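Local structure of DNA damage response protein Rtt109, putative (Neosartorya fumigata, 5ZB9) at residues G20-I25 with R465-N470; S69-F74 with T97-L102; T195-K200 with L328-Q333; S201-F206 with L321-P326; P43-E48 with S336-S341. The protein probably transfers acetyl groups from acetyl-CoA to lysine side chains of histone H3, a modification linked to nucleosome assembly and the DNA damage response. One frame throughout, in Å; residues are numbered along the deposited sequence.

Contact 1. Residues G20-I25 with R465-N470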
# COMPACT_ATOMS: atom_id res chain seq x y z
N GLY A 20 22.85 -15.96 4.23
CA GLY A 20 24.05 -15.27 3.81
C GLY A 20 23.80 -13.94 3.13
O GLY A 20 24.74 -13.19 2.87
N VAL A 21 22.54 -13.64 2.82
CA VAL A 21 22.22 -12.32 2.28
C VAL A 21 22.25 -11.31 3.42
O VAL A 21 21.52 -11.44 4.40
CB VAL A 21 20.85 -12.29 1.59
CG1 VAL A 21 20.53 -10.87 1.15
CG2 VAL A 21 20.83 -13.23 0.40
N LYS A 22 23.11 -10.30 3.29
CA LYS A 22 23.26 -9.30 4.32
C LYS A 22 22.80 -7.94 3.84
O LYS A 22 23.30 -7.42 2.84
CB LYS A 22 24.71 -9.22 4.80
CG LYS A 22 25.25 -10.53 5.33
CD LYS A 22 26.71 -10.43 5.73
CE LYS A 22 27.20 -11.74 6.32
NZ LYS A 22 28.60 -11.63 6.82
N VAL A 23 21.84 -7.35 4.54
CA VAL A 23 21.42 -5.99 4.23
C VAL A 23 21.30 -5.18 5.51
O VAL A 23 21.30 -5.73 6.61
CB VAL A 23 20.06 -5.97 3.49
CG1 VAL A 23 20.15 -6.72 2.17
CG2 VAL A 23 18.97 -6.56 4.38
N THR A 24 21.19 -3.87 5.36
CA THR A 24 20.98 -2.98 6.50
C THR A 24 19.63 -2.29 6.30
O THR A 24 19.31 -1.87 5.20
CB THR A 24 22.10 -1.93 6.62
OG1 THR A 24 23.35 -2.59 6.80
CG2 THR A 24 21.84 -0.99 7.79
N ILE A 25 18.85 -2.19 7.37
CA ILE A 25 17.54 -1.56 7.27
C ILE A 25 17.40 -0.35 8.18
O ILE A 25 17.90 -0.32 9.31
CB ILE A 25 16.40 -2.56 7.58
CG1 ILE A 25 16.56 -3.14 8.98
CG2 ILE A 25 16.39 -3.66 6.55
CD1 ILE A 25 15.35 -3.88 9.45
N ARG A 465 21.50 -4.23 11.14
CA ARG A 465 21.96 -5.07 10.06
C ARG A 465 21.26 -6.42 10.16
O ARG A 465 21.01 -6.92 11.25
CB ARG A 465 23.47 -5.23 10.11
CG ARG A 465 24.21 -3.92 10.03
CD ARG A 465 25.54 -4.10 9.32
NE ARG A 465 26.47 -3.01 9.61
CZ ARG A 465 26.43 -1.81 9.03
NH1 ARG A 465 25.49 -1.52 8.14
NH2 ARG A 465 27.33 -0.89 9.35
N VAL A 466 20.93 -6.97 9.00
CA VAL A 466 20.15 -8.20 8.93
C VAL A 466 20.86 -9.23 8.08
O VAL A 466 21.31 -8.93 6.97
CB VAL A 466 18.76 -7.94 8.33
CG1 VAL A 466 17.98 -9.24 8.24
CG2 VAL A 466 18.01 -6.90 9.15
N GLU A 467 20.98 -10.45 8.59
CA GLU A 467 21.53 -11.53 7.79
C GLU A 467 20.47 -12.59 7.58
O GLU A 467 19.85 -13.05 8.54
CB GLU A 467 22.76 -12.13 8.47
CG GLU A 467 23.64 -12.94 7.53
CD GLU A 467 24.80 -13.62 8.25
OE1 GLU A 467 25.44 -14.51 7.64
OE2 GLU A 467 25.06 -13.27 9.42
N GLY A 468 20.25 -12.95 6.32
CA GLY A 468 19.27 -13.97 5.97
C GLY A 468 19.50 -15.30 6.66
O GLY A 468 20.64 -15.69 6.95
N ARG A 469 18.40 -16.01 6.91
CA ARG A 469 18.40 -17.27 7.64
C ARG A 469 17.66 -18.36 6.88
O ARG A 469 17.73 -19.54 7.24
CB ARG A 469 17.73 -17.08 9.00
CG ARG A 469 18.65 -17.07 10.18
CD ARG A 469 17.83 -16.92 11.45
NE ARG A 469 17.71 -15.53 11.86
CZ ARG A 469 16.76 -15.08 12.67
NH1 ARG A 469 15.85 -15.92 13.15
NH2 ARG A 469 16.72 -13.80 13.01
N ASN A 470 16.92 -17.96 5.85
CA ASN A 470 16.09 -18.88 5.08
C ASN A 470 16.93 -19.81 4.21
O ASN A 470 17.66 -19.34 3.34
CB ASN A 470 15.10 -18.10 4.22
CG ASN A 470 14.07 -18.99 3.56
OD1 ASN A 470 14.19 -19.30 2.38
ND2 ASN A 470 13.07 -19.40 4.32
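The guanidinium of R465 meets T24 at its edge: NH1 donates to OG1 of T24 over 2.7 Å, with the hydroxyl oxygen almost exactly in the guanidinium plane. T24 turns OG1 back beside its own backbone N (chi1 -60°), so the hydroxyl is presented to the arginine; the same NH1 also forms a salt bridge to E70. Next along this face, the carboxylate of E467 runs alongside K22, its OE1 3.5 Å from CE of K22. The long aliphatic part of lysine suits this flank, while its ammonium pairs with E65 instead. Between these two pairs the backbones join in antiparallel fashion, V23 N donating to V466 O at 2.9 Å and V466 N to V23 O at 2.7 Å. Past K22 and E467, G468 N donates to V21 O at 2.8 Å. On the other face the branched V23 and V466 lie side by side (CG2 to CB 4.2 Å), and CG2 of V466 reaches CG1 of I25 at 4.0 Å. The C-terminal strand 464-467 thus pairs with the start of strand 22-35, whose T24 bonds to S60 of strand 50-61, while L13 and A14 of helix 9-16 pack against I25 and V466.

Contact 2. Residues S69-F74 with T97-L102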
# COMPACT_ATOMS: atom_id res chain seq x y z
N SER A 69 30.98 1.88 4.12
CA SER A 69 30.33 2.00 2.81
C SER A 69 29.00 1.25 2.72
O SER A 69 28.96 0.02 2.73
CB SER A 69 31.28 1.50 1.72
OG SER A 69 31.64 0.14 1.94
N GLU A 70 27.92 2.01 2.66
CA GLU A 70 26.60 1.46 2.37
C GLU A 70 26.08 2.05 1.07
O GLU A 70 26.38 3.21 0.75
CB GLU A 70 25.62 1.76 3.50
CG GLU A 70 25.83 0.98 4.78
CD GLU A 70 24.79 1.31 5.83
OE1 GLU A 70 23.63 1.60 5.46
OE2 GLU A 70 25.14 1.31 7.04
N VAL A 71 25.30 1.28 0.32
CA VAL A 71 24.50 1.90 -0.73
C VAL A 71 23.05 1.42 -0.65
O VAL A 71 22.76 0.22 -0.58
CB VAL A 71 25.08 1.64 -2.15
CG1 VAL A 71 25.09 0.16 -2.50
CG2 VAL A 71 24.31 2.44 -3.18
N ILE A 72 22.13 2.38 -0.63
CA ILE A 72 20.71 2.08 -0.62
C ILE A 72 20.31 1.35 -1.90
O ILE A 72 20.65 1.77 -3.00
CB ILE A 72 19.88 3.37 -0.48
CG1 ILE A 72 19.99 3.92 0.94
CG2 ILE A 72 18.42 3.11 -0.83
CD1 ILE A 72 19.33 5.26 1.11
N ILE A 73 19.58 0.25 -1.75
CA ILE A 73 19.12 -0.50 -2.92
C ILE A 73 17.61 -0.42 -3.12
O ILE A 73 17.11 -0.73 -4.20
CB ILE A 73 19.52 -1.98 -2.84
CG1 ILE A 73 18.88 -2.62 -1.61
CG2 ILE A 73 21.03 -2.11 -2.82
CD1 ILE A 73 18.82 -4.12 -1.68
N PHE A 74 16.88 -0.01 -2.09
CA PHE A 74 15.43 -0.06 -2.16
C PHE A 74 14.80 0.85 -1.13
O PHE A 74 15.30 0.99 -0.02
CB PHE A 74 14.94 -1.50 -1.94
CG PHE A 74 13.47 -1.69 -2.19
CD1 PHE A 74 12.95 -1.56 -3.48
CD2 PHE A 74 12.61 -2.02 -1.16
CE1 PHE A 74 11.59 -1.74 -3.72
CE2 PHE A 74 11.26 -2.21 -1.39
CZ PHE A 74 10.74 -2.07 -2.68
N THR A 97 17.33 1.46 -6.64
CA THR A 97 18.37 2.36 -7.11
C THR A 97 19.13 1.73 -8.27
O THR A 97 19.67 2.43 -9.12
CB THR A 97 19.35 2.73 -5.99
OG1 THR A 97 19.87 1.53 -5.41
CG2 THR A 97 18.64 3.54 -4.93
N GLY A 98 19.15 0.41 -8.29
CA GLY A 98 19.83 -0.31 -9.35
C GLY A 98 21.19 -0.81 -8.93
O GLY A 98 21.94 -1.32 -9.75
N TYR A 99 21.52 -0.66 -7.64
CA TYR A 99 22.85 -1.04 -7.15
C TYR A 99 22.86 -2.36 -6.39
O TYR A 99 23.87 -2.73 -5.80
CB TYR A 99 23.41 0.09 -6.28
CG TYR A 99 23.63 1.33 -7.09
CD1 TYR A 99 24.67 1.40 -8.02
CD2 TYR A 99 22.77 2.41 -6.99
CE1 TYR A 99 24.86 2.53 -8.80
CE2 TYR A 99 22.95 3.54 -7.77
CZ TYR A 99 24.00 3.59 -8.67
OH TYR A 99 24.18 4.71 -9.44
N LEU A 100 21.75 -3.07 -6.44
CA LEU A 100 21.65 -4.37 -5.78
C LEU A 100 22.69 -5.36 -6.31
O LEU A 100 23.11 -6.27 -5.60
CB LEU A 100 20.24 -4.94 -5.96
CG LEU A 100 19.98 -6.35 -5.42
CD1 LEU A 100 20.32 -6.43 -3.94
CD2 LEU A 100 18.53 -6.76 -5.67
N HIS A 101 23.12 -5.16 -7.56
CA HIS A 101 24.09 -6.06 -8.18
C HIS A 101 25.46 -6.03 -7.48
O HIS A 101 26.24 -6.97 -7.60
CB HIS A 101 24.25 -5.73 -9.67
CG HIS A 101 24.89 -4.40 -9.93
ND1 HIS A 101 24.17 -3.23 -9.98
CD2 HIS A 101 26.18 -4.06 -10.18
CE1 HIS A 101 24.99 -2.22 -10.23
NE2 HIS A 101 26.21 -2.70 -10.36
N LEU A 102 25.73 -4.96 -6.74
CA LEU A 102 26.98 -4.85 -5.99
C LEU A 102 27.01 -5.76 -4.77
O LEU A 102 27.98 -5.76 -4.00
CB LEU A 102 27.21 -3.41 -5.55
CG LEU A 102 27.27 -2.38 -6.67
CD1 LEU A 102 27.42 -0.98 -6.09
CD2 LEU A 102 28.41 -2.72 -7.62
O HOH W 1 18.73 -1.70 -6.40
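T97 meets the strand backbone twice. Its hydroxyl donates to I72 O at 2.5 Å, in the carbonyl plane and on a lone pair. OG1 is turned toward the strand by its place between the backbone N and the carbonyl carbon (chi1 54°). The N-H of T97 goes to I73 O at 3.3 Å, approaching from well above the carbonyl plane. Water 1 gives I73 O a second donor at 2.9 Å and accepts from G98 N, also at 2.9 Å, with a weak bond from L100 N. Around this polar seam lie apolar contacts: CG2 of V71 touches CB of Y99 at 4.0 Å, and the two CD1 methyls of I73 and L100 meet at 3.6 Å. Glycine fits position 98, where the backbone takes a positive phi that would press a CB on the preceding carbonyl.

Further out, the Y99 hydroxyl bonds to F436 O, T446 of helix 439-457 holds I72 N, and N154 holds T97 O. I73 and F74 form a classic beta bulge opposite V59. L100 lies about 4 Å, side chain to side chain, from the CoA-binding L112. Since the bonds across the contact use only neutral hydroxyl, amide and water groups, this link is unlikely to respond much to pH.

Contact 3. Residues T195-K200 with L328-Q333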
# COMPACT_ATOMS: atom_id res chain seq x y z
N THR A 195 -20.20 -19.33 10.53
CA THR A 195 -19.54 -19.68 11.79
C THR A 195 -18.12 -20.22 11.56
O THR A 195 -17.25 -20.10 12.42
CB THR A 195 -20.36 -20.73 12.59
OG1 THR A 195 -20.98 -21.65 11.70
CG2 THR A 195 -21.43 -20.04 13.43
N GLN A 196 -17.90 -20.82 10.39
CA GLN A 196 -16.57 -21.30 10.01
C GLN A 196 -15.58 -20.15 9.86
O GLN A 196 -14.59 -20.07 10.59
CB GLN A 196 -16.63 -22.08 8.69
CG GLN A 196 -16.98 -23.56 8.84
CD GLN A 196 -16.65 -24.36 7.59
OE1 GLN A 196 -16.27 -23.80 6.56
NE2 GLN A 196 -16.80 -25.68 7.68
N GLU A 197 -15.85 -19.26 8.91
CA GLU A 197 -14.94 -18.17 8.56
C GLU A 197 -14.85 -17.09 9.64
O GLU A 197 -13.96 -16.24 9.58
CB GLU A 197 -15.37 -17.52 7.24
CG GLU A 197 -15.24 -18.41 6.02
CD GLU A 197 -15.95 -17.85 4.80
OE1 GLU A 197 -16.06 -16.60 4.67
OE2 GLU A 197 -16.42 -18.66 3.98
N SER A 198 -15.76 -17.12 10.61
CA SER A 198 -15.80 -16.06 11.62
C SER A 198 -14.78 -16.30 12.74
O SER A 198 -14.16 -15.35 13.22
CB SER A 198 -17.21 -15.94 12.22
OG SER A 198 -17.39 -14.67 12.84
N ALA A 199 -14.60 -17.55 13.14
CA ALA A 199 -13.68 -17.88 14.23
C ALA A 199 -12.21 -17.75 13.82
O ALA A 199 -11.31 -17.78 14.66
CB ALA A 199 -13.96 -19.29 14.74
N LYS A 200 -11.98 -17.60 12.52
CA LYS A 200 -10.62 -17.52 11.98
C LYS A 200 -10.40 -16.25 11.16
O LYS A 200 -11.34 -15.66 10.65
CB LYS A 200 -10.34 -18.75 11.11
CG LYS A 200 -11.50 -19.13 10.19
CD LYS A 200 -11.48 -20.62 9.86
CE LYS A 200 -11.39 -21.48 11.12
NZ LYS A 200 -12.51 -21.21 12.07
N LEU A 328 -15.53 -11.75 12.31
CA LEU A 328 -15.91 -10.95 11.15
C LEU A 328 -15.78 -11.80 9.90
O LEU A 328 -14.74 -12.43 9.67
CB LEU A 328 -15.04 -9.69 11.06
CG LEU A 328 -15.67 -8.38 10.57
CD1 LEU A 328 -16.82 -7.94 11.48
CD2 LEU A 328 -14.61 -7.28 10.47
N VAL A 329 -16.84 -11.84 9.10
CA VAL A 329 -16.81 -12.52 7.81
C VAL A 329 -16.99 -11.48 6.71
O VAL A 329 -17.34 -10.33 7.00
CB VAL A 329 -17.91 -13.60 7.69
CG1 VAL A 329 -17.66 -14.73 8.67
CG2 VAL A 329 -19.28 -12.98 7.91
N ASN A 330 -16.75 -11.87 5.46
CA ASN A 330 -16.82 -10.91 4.36
C ASN A 330 -18.26 -10.53 3.96
O ASN A 330 -18.46 -9.72 3.06
CB ASN A 330 -16.07 -11.44 3.14
CG ASN A 330 -16.74 -12.63 2.50
OD1 ASN A 330 -17.44 -13.41 3.16
ND2 ASN A 330 -16.54 -12.80 1.20
N SER A 331 -19.25 -11.11 4.65
CA SER A 331 -20.65 -10.78 4.39
C SER A 331 -21.14 -9.65 5.30
O SER A 331 -22.16 -9.01 5.02
CB SER A 331 -21.53 -12.02 4.58
OG SER A 331 -21.76 -12.31 5.95
N VAL A 332 -20.42 -9.42 6.40
CA VAL A 332 -20.72 -8.31 7.30
C VAL A 332 -20.34 -6.98 6.64
O VAL A 332 -19.16 -6.69 6.44
CB VAL A 332 -19.97 -8.44 8.64
CG1 VAL A 332 -20.28 -7.26 9.55
CG2 VAL A 332 -20.32 -9.75 9.33
N GLN A 333 -21.35 -6.18 6.30
CA GLN A 333 -21.12 -4.90 5.64
C GLN A 333 -20.38 -3.93 6.56
O GLN A 333 -20.55 -3.97 7.78
CB GLN A 333 -22.45 -4.29 5.18
CG GLN A 333 -22.30 -2.96 4.43
CD GLN A 333 -23.50 -2.63 3.55
OE1 GLN A 333 -23.48 -2.88 2.34
NE2 GLN A 333 -24.54 -2.06 4.15
O HOH W 2 -12.96 -14.05 9.53
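S198 brings its polar atoms up to the backbone at 327-328: a backbone hydrogen bond ties it to G327, and its OG stands 3.5 Å from L328 N. A residue as small as serine lets the two backbones come this close. Beside it the main contact is made by CG1 of V329. This methyl lies beside its own backbone N (chi1 -66°) and points at the helix, coming within 3.6 Å of S198 N, 3.8 Å of S198 CB and 3.9 Å of E197 CB. A branched aliphatic residue suits this spot, where it meets mostly CB atoms and backbone of E197 and S198.

The packing joins the weakly bonded last turn of helix 193-198 to the loop that follows strand 317-324. That loop then bends in a type I beta turn from V329 to V332, closed by V332 N to V329 O at 3.3 Å. On the helix side, K200 NZ donates to the carbonyl O of Q196 over 2.8 Å, tilted 15° from the carbonyl plane, and so ties down the turn whose E197 and S198 press on V329. A water is modelled between the carbonyls of E197 and L328, but its distances are too short for it to be relied on. The carboxylate of E197 is held from outside by a hydrogen bond between its OE2 and the hydroxyl of T184.

Contact 4. Residues S201-F206 with L321-P326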
# COMPACT_ATOMS: atom_id res chain seq x y z
N SER A 201 -9.14 -15.82 11.07
CA SER A 201 -8.79 -14.67 10.25
C SER A 201 -8.81 -15.04 8.77
O SER A 201 -8.14 -16.00 8.35
CB SER A 201 -7.41 -14.14 10.64
OG SER A 201 -7.49 -12.78 11.03
N SER A 202 -9.59 -14.30 7.98
CA SER A 202 -9.75 -14.64 6.57
C SER A 202 -9.50 -13.44 5.65
O SER A 202 -9.47 -12.29 6.11
CB SER A 202 -11.15 -15.20 6.32
OG SER A 202 -12.15 -14.27 6.69
N ALA A 203 -9.32 -13.72 4.36
CA ALA A 203 -8.95 -12.67 3.41
C ALA A 203 -9.20 -13.04 1.96
O ALA A 203 -9.15 -14.21 1.57
CB ALA A 203 -7.48 -12.30 3.59
N THR A 204 -9.45 -12.01 1.15
CA THR A 204 -9.55 -12.13 -0.30
C THR A 204 -8.81 -10.95 -0.93
O THR A 204 -8.75 -9.86 -0.35
CB THR A 204 -11.04 -12.15 -0.77
OG1 THR A 204 -11.75 -13.20 -0.09
CG2 THR A 204 -11.15 -12.38 -2.29
N ALA A 205 -8.21 -11.18 -2.10
CA ALA A 205 -7.54 -10.11 -2.83
C ALA A 205 -8.39 -9.67 -4.02
O ALA A 205 -8.93 -10.51 -4.75
CB ALA A 205 -6.16 -10.57 -3.30
N PHE A 206 -8.50 -8.36 -4.21
CA PHE A 206 -9.31 -7.79 -5.29
C PHE A 206 -8.45 -6.97 -6.23
O PHE A 206 -7.63 -6.16 -5.78
CB PHE A 206 -10.45 -6.92 -4.72
CG PHE A 206 -11.40 -7.67 -3.82
CD1 PHE A 206 -11.10 -7.85 -2.47
CD2 PHE A 206 -12.59 -8.18 -4.31
CE1 PHE A 206 -11.98 -8.53 -1.64
CE2 PHE A 206 -13.48 -8.86 -3.48
CZ PHE A 206 -13.17 -9.04 -2.15
N LEU A 321 -6.31 -5.81 -0.77
CA LEU A 321 -6.32 -7.03 -0.01
C LEU A 321 -7.17 -6.78 1.23
O LEU A 321 -6.80 -5.97 2.08
CB LEU A 321 -4.91 -7.46 0.37
CG LEU A 321 -4.84 -8.61 1.38
CD1 LEU A 321 -5.41 -9.90 0.79
CD2 LEU A 321 -3.41 -8.80 1.86
N VAL A 322 -8.31 -7.45 1.32
CA VAL A 322 -9.21 -7.21 2.45
C VAL A 322 -9.18 -8.37 3.44
O VAL A 322 -9.53 -9.51 3.10
CB VAL A 322 -10.67 -6.97 1.98
CG1 VAL A 322 -11.57 -6.69 3.18
CG2 VAL A 322 -10.72 -5.81 0.99
N ILE A 323 -8.76 -8.05 4.66
CA ILE A 323 -8.59 -9.03 5.72
C ILE A 323 -9.69 -8.92 6.78
O ILE A 323 -9.86 -7.87 7.40
CB ILE A 323 -7.21 -8.89 6.40
CG1 ILE A 323 -6.10 -9.19 5.39
CG2 ILE A 323 -7.11 -9.79 7.63
CD1 ILE A 323 -4.71 -8.82 5.86
N ASN A 324 -10.43 -10.00 6.99
CA ASN A 324 -11.47 -10.01 8.00
C ASN A 324 -11.03 -10.83 9.20
O ASN A 324 -10.91 -12.05 9.11
CB ASN A 324 -12.79 -10.53 7.43
CG ASN A 324 -13.34 -9.64 6.34
OD1 ASN A 324 -13.78 -8.52 6.61
ND2 ASN A 324 -13.32 -10.12 5.10
N PRO A 325 -10.78 -10.15 10.33
CA PRO A 325 -10.26 -10.77 11.55
C PRO A 325 -11.32 -11.67 12.21
O PRO A 325 -12.49 -11.59 11.82
CB PRO A 325 -9.93 -9.56 12.42
CG PRO A 325 -10.96 -8.57 12.04
CD PRO A 325 -11.12 -8.74 10.55
N PRO A 326 -10.91 -12.51 13.17
CA PRO A 326 -11.89 -13.40 13.81
C PRO A 326 -13.05 -12.63 14.42
O PRO A 326 -12.84 -11.63 15.12
CB PRO A 326 -11.06 -14.11 14.89
CG PRO A 326 -9.66 -14.07 14.38
CD PRO A 326 -9.54 -12.74 13.68
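L321 and F206 reach their neighbours through their torsions. In L321, CG stands opposite the backbone N (chi1 170°); together with chi2 near 65°, this brings CD1 to 3.5 Å from the carbonyl O of T204 and to 4.2 Å from the CB of both A203 and A205. In F206, CG lies beside the backbone N (chi1 -60°), and the ring meets CG2 of V322 obliquely, CE1 at 4.0 Å. Beneath these contacts the strands form an antiparallel ladder: S202 pairs with N324 and T204 with V322, S202 N reaching N324 O at 2.8 Å and V322 N reaching T204 O at 3.0 Å. The ladder stops at two prolines, which lack an N-H; CD of P326 rests on OG of S201 at 3.4 Å. Alanines suit the face they share with L321 and I323, because L177 of helix 162-177 and the Y180 side chain press on it. The opposite face is more polar: S202, T204 and N324 all bond to the carboxylate of E183, and N324 also accepts from R133. Strand 202-208 lies between strands 317-324 and 235-236, while strand 317-324 continues the sheet to strand 133-140 and helix 162-177 packs over the alanines.

Contact 5. Residues P43-E48 with S336-S341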
# COMPACT_ATOMS: atom_id res chain seq x y z
N PRO A 43 -23.85 13.69 1.31
CA PRO A 43 -24.53 14.93 1.70
C PRO A 43 -25.19 14.82 3.08
O PRO A 43 -25.86 13.83 3.36
CB PRO A 43 -25.58 15.12 0.60
CG PRO A 43 -25.70 13.78 -0.07
CD PRO A 43 -24.36 13.14 0.05
N GLY A 44 -24.97 15.82 3.93
CA GLY A 44 -25.62 15.86 5.23
C GLY A 44 -24.85 15.21 6.36
O GLY A 44 -25.32 15.18 7.50
N GLU A 45 -23.68 14.67 6.06
CA GLU A 45 -22.87 14.01 7.09
C GLU A 45 -21.47 14.60 7.14
O GLU A 45 -21.02 15.24 6.19
CB GLU A 45 -22.81 12.51 6.84
CG GLU A 45 -24.16 11.90 6.47
CD GLU A 45 -24.23 10.42 6.75
OE1 GLU A 45 -23.47 9.94 7.62
OE2 GLU A 45 -25.04 9.72 6.10
N GLU A 46 -20.79 14.39 8.26
CA GLU A 46 -19.41 14.80 8.38
C GLU A 46 -18.50 13.64 7.96
O GLU A 46 -18.91 12.48 7.99
CB GLU A 46 -19.10 15.24 9.82
CG GLU A 46 -19.74 16.58 10.20
CD GLU A 46 -19.27 17.73 9.32
OE1 GLU A 46 -18.05 17.84 9.06
OE2 GLU A 46 -20.13 18.54 8.89
N PRO A 47 -17.26 13.96 7.55
CA PRO A 47 -16.27 12.93 7.21
C PRO A 47 -15.90 12.09 8.42
O PRO A 47 -15.98 12.57 9.55
CB PRO A 47 -15.06 13.74 6.73
CG PRO A 47 -15.60 15.08 6.39
CD PRO A 47 -16.74 15.32 7.31
N GLU A 48 -15.49 10.84 8.20
CA GLU A 48 -15.06 10.00 9.30
C GLU A 48 -13.76 10.54 9.87
O GLU A 48 -12.88 10.97 9.13
CB GLU A 48 -14.89 8.54 8.86
CG GLU A 48 -16.18 7.94 8.34
CD GLU A 48 -16.17 6.42 8.35
OE1 GLU A 48 -15.25 5.84 8.95
OE2 GLU A 48 -17.10 5.82 7.76
N SER A 336 -20.64 2.68 9.54
CA SER A 336 -20.28 4.10 9.50
C SER A 336 -19.88 4.66 10.87
O SER A 336 -20.50 4.33 11.89
CB SER A 336 -21.46 4.90 8.92
OG SER A 336 -21.20 6.30 8.94
N SER A 337 -18.85 5.50 10.90
CA SER A 337 -18.45 6.20 12.11
C SER A 337 -18.73 7.71 11.98
O SER A 337 -18.30 8.50 12.82
CB SER A 337 -16.96 5.96 12.43
OG SER A 337 -16.10 6.57 11.47
N ARG A 338 -19.46 8.08 10.93
CA ARG A 338 -19.80 9.48 10.66
C ARG A 338 -20.80 10.04 11.67
O ARG A 338 -21.62 9.30 12.22
CB ARG A 338 -20.37 9.64 9.25
CG ARG A 338 -19.44 9.21 8.13
CD ARG A 338 -20.03 9.50 6.76
NE ARG A 338 -21.29 8.78 6.52
CZ ARG A 338 -21.37 7.54 6.04
NH1 ARG A 338 -20.27 6.85 5.74
NH2 ARG A 338 -22.56 6.98 5.85
N VAL A 339 -20.73 11.35 11.88
CA VAL A 339 -21.73 12.06 12.69
C VAL A 339 -22.54 12.99 11.79
O VAL A 339 -22.02 13.51 10.79
CB VAL A 339 -21.07 12.86 13.83
CG1 VAL A 339 -22.11 13.27 14.87
CG2 VAL A 339 -19.95 12.05 14.48
N ALA A 340 -23.81 13.19 12.12
CA ALA A 340 -24.70 14.02 11.31
C ALA A 340 -24.51 15.51 11.60
O ALA A 340 -24.40 15.92 12.76
CB ALA A 340 -26.15 13.62 11.52
N SER A 341 -24.48 16.31 10.54
CA SER A 341 -24.28 17.75 10.66
C SER A 341 -25.60 18.52 10.52
O SER A 341 -25.90 19.42 11.32
CB SER A 341 -23.27 18.24 9.62
OG SER A 341 -23.53 17.66 8.35
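R338 and the two glutamates beside it, E45 and E48, make up the close-packed half of the contact. NE of R338 donates to OE1 of E45 at 2.7 Å, with the oxygen near the guanidinium plane but met from 66° out of the carboxylate plane. The two flat groups are turned 55° apart, so a single bond forms rather than a paired, coplanar one. The arginine chain bends at chi3 (-61°) to set NE there, and its CG packs on CG of E48 at 3.5 Å. E48 reaches NH1 with OE2 only in a long salt bridge of 3.9 Å, while its OE1 takes a firmer bond from OG of S337 at 2.8 Å. S336 OG lies over the centre of one guanidinium face, 3.2 Å above it, and also accepts from R338 N in an ST turn. Serine is small enough to fit over the flat group and still serve that turn. In the middle E45 and A340 form a single backbone bridge, flanked by E46 N to V339 O at 2.9 Å.

Toward S341 the hold slackens. Its OG and N both donate only weakly to G44 O, at 3.2 and 3.4 Å, among residues largely exposed to solvent, and the chain beyond S341 is not modelled until residue 406. G44 has a positive phi, which suits glycine. NH1 of R338 also pairs with D246, so three carboxylates gather around one arginine. The cation probably favours the glutamates' ionised form, and a surface link built on charge may weaken as salt rises.

Overall arrangement
Contacts 1 and 2 touch, joined by R465 of one and E70 of the other, and their centres are 14 Å apart. Both lie near the CoA-binding L112, whose side chain is about 8 Å from that of V23 in contact 1; CoA itself is not bound in this model. Contacts 3 and 4 form a second group, centres 10 Å apart, where helix 193-198 leads into strand 202-208 and N330 packs on N324. Contacts 1, 2 and 4 all reach one large mixed sheet, contact 4 being 30 and 34 Å from the first two, centre to centre. Contact 5 joins two surface loops, its centre about 47 Å from those of contacts 1 and 2; like contact 3, it is remote from the CoA-binding residues.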